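Local coordinates for enterobactin synthetase component F-related protein (Vibrio cholerae serotype O1, PDB 4OXI), which probably uses ATP to activate glycine as glycyl-adenosine-5'-phosphate, as an adenylation domain of a lipopolysaccharide modification pathway that gives resistance to antimicrobial peptides, at residues A[324-335]-A[348-359]. Numbering follows the deposited sequence.
Sequences PHSLPSLRLSFF and WQQATQQPVINL. With GAP (glycyl-adenosine-5'-phosphate), chain B.
Trp348 is the knob of this contact, driven from helix 342-352 into a hollow lined by Leu327, Leu330, Ser333 and Phe335. Trp348 CG lies anti to its own N (chi1 -174°), carrying the indole off the helix toward Ser333 and Phe335. One face takes the edge of Phe335 in a T-shaped stack, planes at 90°, with CZ of Phe335 3.6 Å from CE2 of Trp348; CD1 of Leu327 sits over the opposite face, toward the rim. At the indole's edge, CD1 of Leu330 abuts CZ2, and NE1 donates in the ring plane to Ser333 OG (2.7 Å), which, with the packing on both faces, holds the indole's rotation. Ile298, Val312 and Ile313 pack around it. CG2 of Thr352 nestles against CB of Leu330 (3.7 Å), while a water bonded to Leu330 O, Ser333 OG, Thr352 OG1 and Pro355 O links helix end and strands. Loop 324-331 wraps that end through hydrogen bonds from Leu327 N to Ala351 O, His325 N to Gln350 O and, bent, Gln354 NE2 to Pro328 O (2.9 Å); Gln353 lays its amide over the rim of one His325 ring face, planes 20° apart. On the other sheet face, Phe334 lies alongside Ile357, CD1 to CB 3.4 Å. Parallel strands 332-336 and 356-360, backbone-bonded from Ser333 N–Pro355 O through Leu359 N–Phe335 O, form with helix 342-352 a beta-alpha-beta unit whose second strand presents Asn358 OD1 and Leu359 O to adenine N6 in the adenylate pocket.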
loop_
_atom_site.group_PDB
_atom_site.type_symbol
_atom_site.label_atom_id
_atom_site.label_comp_id
_atom_site.label_asym_id
_atom_site.label_seq_id
_atom_site.Cartn_x
_atom_site.Cartn_y
_atom_site.Cartn_z
ATOM N N PRO A 324 -6.302 -10.533 27.056
ATOM C CA PRO A 324 -5.045 -9.999 27.594
ATOM C C PRO A 324 -3.947 -11.052 27.642
ATOM O O PRO A 324 -4.222 -12.221 27.914
ATOM C CB PRO A 324 -5.441 -9.559 29.007
ATOM C CG PRO A 324 -6.878 -9.122 28.845
ATOM C CD PRO A 324 -7.471 -10.102 27.850
ATOM N N HIS A 325 -2.728 -10.626 27.335
ATOM C CA HIS A 325 -1.541 -11.478 27.331
ATOM C C HIS A 325 -1.548 -12.576 26.265
ATOM O O HIS A 325 -0.627 -13.390 26.221
ATOM C CB HIS A 325 -1.304 -12.078 28.722
ATOM C CG HIS A 325 -1.328 -11.065 29.823
ATOM N ND1 HIS A 325 -0.239 -10.280 30.136
ATOM C CD2 HIS A 325 -2.313 -10.701 30.679
ATOM C CE1 HIS A 325 -0.553 -9.473 31.135
ATOM N NE2 HIS A 325 -1.806 -9.708 31.482
ATOM N N SER A 326 -2.567 -12.600 25.407
ATOM C CA SER A 326 -2.684 -13.666 24.400
ATOM C C SER A 326 -1.702 -13.553 23.232
ATOM O O SER A 326 -1.562 -14.499 22.456
ATOM C CB SER A 326 -4.111 -13.764 23.855
ATOM O OG SER A 326 -4.464 -12.621 23.097
ATOM N N LEU A 327 -1.019 -12.413 23.102
ATOM C CA LEU A 327 -0.054 -12.230 22.013
ATOM C C LEU A 327 1.317 -11.785 22.514
ATOM O O LEU A 327 1.786 -10.713 22.131
ATOM C CB LEU A 327 -0.587 -11.203 21.008
ATOM C CG LEU A 327 -1.869 -11.622 20.301
ATOM C CD1 LEU A 327 -2.298 -10.564 19.286
ATOM C CD2 LEU A 327 -1.674 -12.978 19.632
ATOM N N PRO A 328 1.972 -12.611 23.361
ATOM C CA PRO A 328 3.251 -12.208 23.962
ATOM C C PRO A 328 4.385 -12.008 22.976
ATOM O O PRO A 328 5.318 -11.292 23.302
ATOM C CB PRO A 328 3.602 -13.395 24.878
ATOM C CG PRO A 328 2.846 -14.555 24.320
ATOM C CD PRO A 328 1.558 -13.955 23.814
ATOM N N SER A 329 4.344 -12.635 21.806
ATOM C CA SER A 329 5.487 -12.517 20.891
ATOM C C SER A 329 5.543 -11.167 20.149
ATOM O O SER A 329 6.592 -10.801 19.617
ATOM C CB SER A 329 5.501 -13.663 19.874
ATOM O OG SER A 329 4.463 -13.498 18.904
ATOM N N LEU A 330 4.432 -10.431 20.119
ATOM C CA LEU A 330 4.305 -9.263 19.229
ATOM C C LEU A 330 4.852 -7.989 19.863
ATOM O O LEU A 330 4.115 -7.264 20.542
ATOM C CB LEU A 330 2.835 -9.040 18.852
ATOM C CG LEU A 330 2.534 -8.640 17.401
ATOM C CD1 LEU A 330 1.191 -7.939 17.302
ATOM C CD2 LEU A 330 3.644 -7.796 16.797
ATOM N N ARG A 331 6.125 -7.695 19.628
ATOM C CA ARG A 331 6.779 -6.601 20.363
ATOM C C ARG A 331 6.590 -5.240 19.705
ATOM O O ARG A 331 6.746 -4.204 20.358
ATOM C CB ARG A 331 8.266 -6.897 20.590
ATOM C CG ARG A 331 9.173 -6.668 19.390
ATOM C CD ARG A 331 10.612 -7.085 19.741
ATOM N NE ARG A 331 11.554 -6.810 18.661
ATOM C CZ ARG A 331 12.083 -5.610 18.419
ATOM N NH1 ARG A 331 11.756 -4.563 19.172
ATOM N NH2 ARG A 331 12.928 -5.452 17.410
ATOM N N LEU A 332 6.244 -5.239 18.421
ATOM C CA LEU A 332 5.950 -3.993 17.726
ATOM C C LEU A 332 4.706 -4.115 16.845
ATOM O O LEU A 332 4.687 -4.903 15.892
ATOM C CB LEU A 332 7.151 -3.541 16.888
ATOM C CG LEU A 332 8.335 -2.858 17.582
ATOM C CD1 LEU A 332 9.559 -2.880 16.679
ATOM C CD2 LEU A 332 7.994 -1.421 17.974
ATOM N N SER A 333 3.685 -3.317 17.161
ATOM C CA SER A 333 2.422 -3.313 16.431
ATOM C C SER A 333 2.248 -1.966 15.774
ATOM O O SER A 333 2.129 -0.947 16.473
ATOM C CB SER A 333 1.252 -3.525 17.393
ATOM O OG SER A 333 1.239 -4.848 17.909
ATOM N N PHE A 334 2.227 -1.936 14.442
ATOM C CA PHE A 334 1.972 -0.674 13.749
ATOM C C PHE A 334 0.587 -0.707 13.108
ATOM O O PHE A 334 0.168 -1.743 12.581
ATOM C CB PHE A 334 3.008 -0.421 12.655
ATOM C CG PHE A 334 4.428 -0.288 13.144
ATOM C CD1 PHE A 334 4.957 0.956 13.448
ATOM C CD2 PHE A 334 5.256 -1.401 13.228
ATOM C CE1 PHE A 334 6.285 1.088 13.867
ATOM C CE2 PHE A 334 6.562 -1.281 13.640
ATOM C CZ PHE A 334 7.082 -0.026 13.959
ATOM N N PHE A 335 -0.116 0.419 13.138
ATOM C CA PHE A 335 -1.384 0.533 12.430
ATOM C C PHE A 335 -1.381 1.790 11.571
ATOM O O PHE A 335 -0.890 2.839 11.999
ATOM C CB PHE A 335 -2.556 0.508 13.414
ATOM C CG PHE A 335 -2.660 -0.794 14.165
ATOM C CD1 PHE A 335 -3.076 -1.953 13.519
ATOM C CD2 PHE A 335 -2.295 -0.876 15.496
ATOM C CE1 PHE A 335 -3.147 -3.174 14.197
ATOM C CE2 PHE A 335 -2.370 -2.087 16.182
ATOM C CZ PHE A 335 -2.786 -3.237 15.527
ATOM N N TRP A 348 -5.718 -3.978 21.879
ATOM C CA TRP A 348 -4.642 -4.675 21.194
ATOM C C TRP A 348 -3.414 -4.678 22.096
ATOM O O TRP A 348 -2.728 -5.697 22.210
ATOM C CB TRP A 348 -4.329 -4.032 19.834
ATOM C CG TRP A 348 -3.314 -4.806 19.012
ATOM C CD1 TRP A 348 -1.958 -4.672 19.044
ATOM C CD2 TRP A 348 -3.593 -5.823 18.040
ATOM N NE1 TRP A 348 -1.369 -5.542 18.144
ATOM C CE2 TRP A 348 -2.355 -6.259 17.516
ATOM C CE3 TRP A 348 -4.773 -6.401 17.551
ATOM C CZ2 TRP A 348 -2.262 -7.249 16.534
ATOM C CZ3 TRP A 348 -4.680 -7.392 16.579
ATOM C CH2 TRP A 348 -3.434 -7.805 16.083
ATOM N N GLN A 349 -3.150 -3.549 22.754
ATOM C CA GLN A 349 -1.982 -3.454 23.630
ATOM C C GLN A 349 -2.074 -4.376 24.860
ATOM O O GLN A 349 -1.057 -4.891 25.333
ATOM C CB GLN A 349 -1.712 -2.001 24.052
ATOM C CG GLN A 349 -0.469 -1.858 24.943
ATOM C CD GLN A 349 0.134 -0.468 24.892
ATOM O OE1 GLN A 349 -0.379 0.472 25.514
ATOM N NE2 GLN A 349 1.229 -0.325 24.148
ATOM N N GLN A 350 -3.284 -4.600 25.368
ATOM C CA GLN A 350 -3.460 -5.545 26.474
ATOM C C GLN A 350 -3.106 -6.961 26.047
ATOM O O GLN A 350 -2.594 -7.748 26.845
ATOM C CB GLN A 350 -4.886 -5.495 27.029
ATOM C CG GLN A 350 -5.137 -4.320 27.980
ATOM C CD GLN A 350 -4.193 -4.322 29.180
ATOM O OE1 GLN A 350 -4.338 -5.138 30.098
ATOM N NE2 GLN A 350 -3.213 -3.414 29.174
ATOM N N ALA A 351 -3.369 -7.292 24.785
ATOM C CA ALA A 351 -3.013 -8.622 24.281
ATOM C C ALA A 351 -1.515 -8.775 24.124
ATOM O O ALA A 351 -0.973 -9.836 24.417
ATOM C CB ALA A 351 -3.708 -8.913 22.970
ATOM N N THR A 352 -0.837 -7.730 23.651
ATOM C CA THR A 352 0.604 -7.854 23.418
ATOM C C THR A 352 1.420 -7.434 24.639
ATOM O O THR A 352 2.553 -7.883 24.804
ATOM C CB THR A 352 1.098 -7.011 22.188
ATOM O OG1 THR A 352 1.036 -5.610 22.498
ATOM C CG2 THR A 352 0.270 -7.297 20.938
ATOM N N GLN A 353 0.843 -6.554 25.467
ATOM C CA GLN A 353 1.557 -5.889 26.560
ATOM C C GLN A 353 2.773 -5.143 26.044
ATOM O O GLN A 353 3.707 -4.872 26.799
ATOM C CB GLN A 353 1.967 -6.884 27.659
ATOM C CG GLN A 353 0.786 -7.604 28.304
ATOM C CD GLN A 353 -0.009 -6.685 29.210
ATOM O OE1 GLN A 353 0.565 -5.932 29.991
ATOM N NE2 GLN A 353 -1.332 -6.731 29.099
ATOM N N GLN A 354 2.767 -4.804 24.758
ATOM C CA GLN A 354 3.944 -4.198 24.140
ATOM C C GLN A 354 3.600 -2.981 23.256
ATOM O O GLN A 354 2.423 -2.706 23.026
ATOM C CB GLN A 354 4.750 -5.298 23.437
ATOM C CG GLN A 354 5.492 -6.164 24.468
ATOM C CD GLN A 354 6.166 -7.377 23.873
ATOM O OE1 GLN A 354 7.378 -7.399 23.711
ATOM N NE2 GLN A 354 5.381 -8.405 23.560
ATOM N N PRO A 355 4.619 -2.213 22.817
ATOM C CA PRO A 355 4.322 -0.960 22.104
ATOM C C PRO A 355 3.379 -1.065 20.884
ATOM O O PRO A 355 3.444 -2.017 20.101
ATOM C CB PRO A 355 5.708 -0.480 21.659
ATOM C CG PRO A 355 6.639 -0.978 22.741
ATOM C CD PRO A 355 6.051 -2.310 23.190
ATOM N N VAL A 356 2.505 -0.070 20.751
ATOM C CA VAL A 356 1.591 0.055 19.630
ATOM C C VAL A 356 1.887 1.414 19.009
ATOM O O VAL A 356 1.984 2.399 19.725
ATOM C CB VAL A 356 0.134 0.008 20.118
ATOM C CG1 VAL A 356 -0.816 0.377 19.012
ATOM C CG2 VAL A 356 -0.201 -1.385 20.673
ATOM N N ILE A 357 2.056 1.467 17.690
ATOM C CA ILE A 357 2.469 2.700 17.023
ATOM C C ILE A 357 1.438 3.104 15.975
ATOM O O ILE A 357 1.113 2.305 15.095
ATOM C CB ILE A 357 3.823 2.516 16.301
ATOM C CG1 ILE A 357 4.881 1.921 17.232
ATOM C CG2 ILE A 357 4.306 3.832 15.693
ATOM C CD1 ILE A 357 5.099 2.724 18.487
ATOM N N ASN A 358 0.918 4.327 16.063
ATOM C CA ASN A 358 -0.005 4.840 15.045
ATOM C C ASN A 358 0.841 5.450 13.943
ATOM O O ASN A 358 1.712 6.264 14.235
ATOM C CB ASN A 358 -0.948 5.903 15.642
ATOM C CG ASN A 358 -2.119 6.257 14.718
ATOM O OD1 ASN A 358 -2.383 5.567 13.728
ATOM N ND2 ASN A 358 -2.846 7.322 15.062
ATOM N N LEU A 359 0.627 5.049 12.692
ATOM C CA LEU A 359 1.369 5.641 11.577
ATOM C C LEU A 359 0.388 6.340 10.660
ATOM O O LEU A 359 -0.695 5.808 10.412
ATOM C CB LEU A 359 2.097 4.572 10.761
ATOM C CG LEU A 359 3.263 3.787 11.341
ATOM C CD1 LEU A 359 3.839 2.773 10.311
ATOM C CD2 LEU A 359 4.316 4.749 11.766
HETATM N N GAP B . 0.116 4.727 3.016
HETATM C CA GAP B . -0.844 4.270 4.063
HETATM C C GAP B . -2.241 4.527 3.533
HETATM O O GAP B . -3.246 4.228 4.151
HETATM P PA GAP B . -3.669 5.510 1.399
HETATM O O1A GAP B . -3.172 6.461 0.338
HETATM O O2A GAP B . -4.393 4.230 1.015
HETATM O O3A GAP B . -2.345 5.171 2.236
HETATM C "C5'" GAP B . -4.170 7.696 2.759
HETATM O "O5'" GAP B . -4.590 6.382 2.387
HETATM C "C4'" GAP B . -5.237 8.321 3.634
HETATM O "O4'" GAP B . -5.573 7.418 4.690
HETATM C "C3'" GAP B . -4.761 9.558 4.363
HETATM O "O3'" GAP B . -4.866 10.716 3.536
HETATM C "C2'" GAP B . -5.688 9.592 5.566
HETATM O "O2'" GAP B . -6.973 10.059 5.185
HETATM C "C1'" GAP B . -5.930 8.136 5.870
HETATM N N9 GAP B . -5.037 7.712 6.971
HETATM C C8 GAP B . -3.854 7.086 6.824
HETATM N N7 GAP B . -3.290 6.817 8.028
HETATM C C5 GAP B . -4.126 7.294 8.975
HETATM C C6 GAP B . -4.127 7.357 10.451
HETATM N N6 GAP B . -3.107 6.818 11.172
HETATM N N1 GAP B . -5.189 7.949 11.048
HETATM C C2 GAP B . -6.215 8.476 10.340
HETATM N N3 GAP B . -6.271 8.451 8.994
HETATM C C4 GAP B . -5.277 7.880 8.272
HETATM O O HOH W 1 2.780 -4.739 20.389
#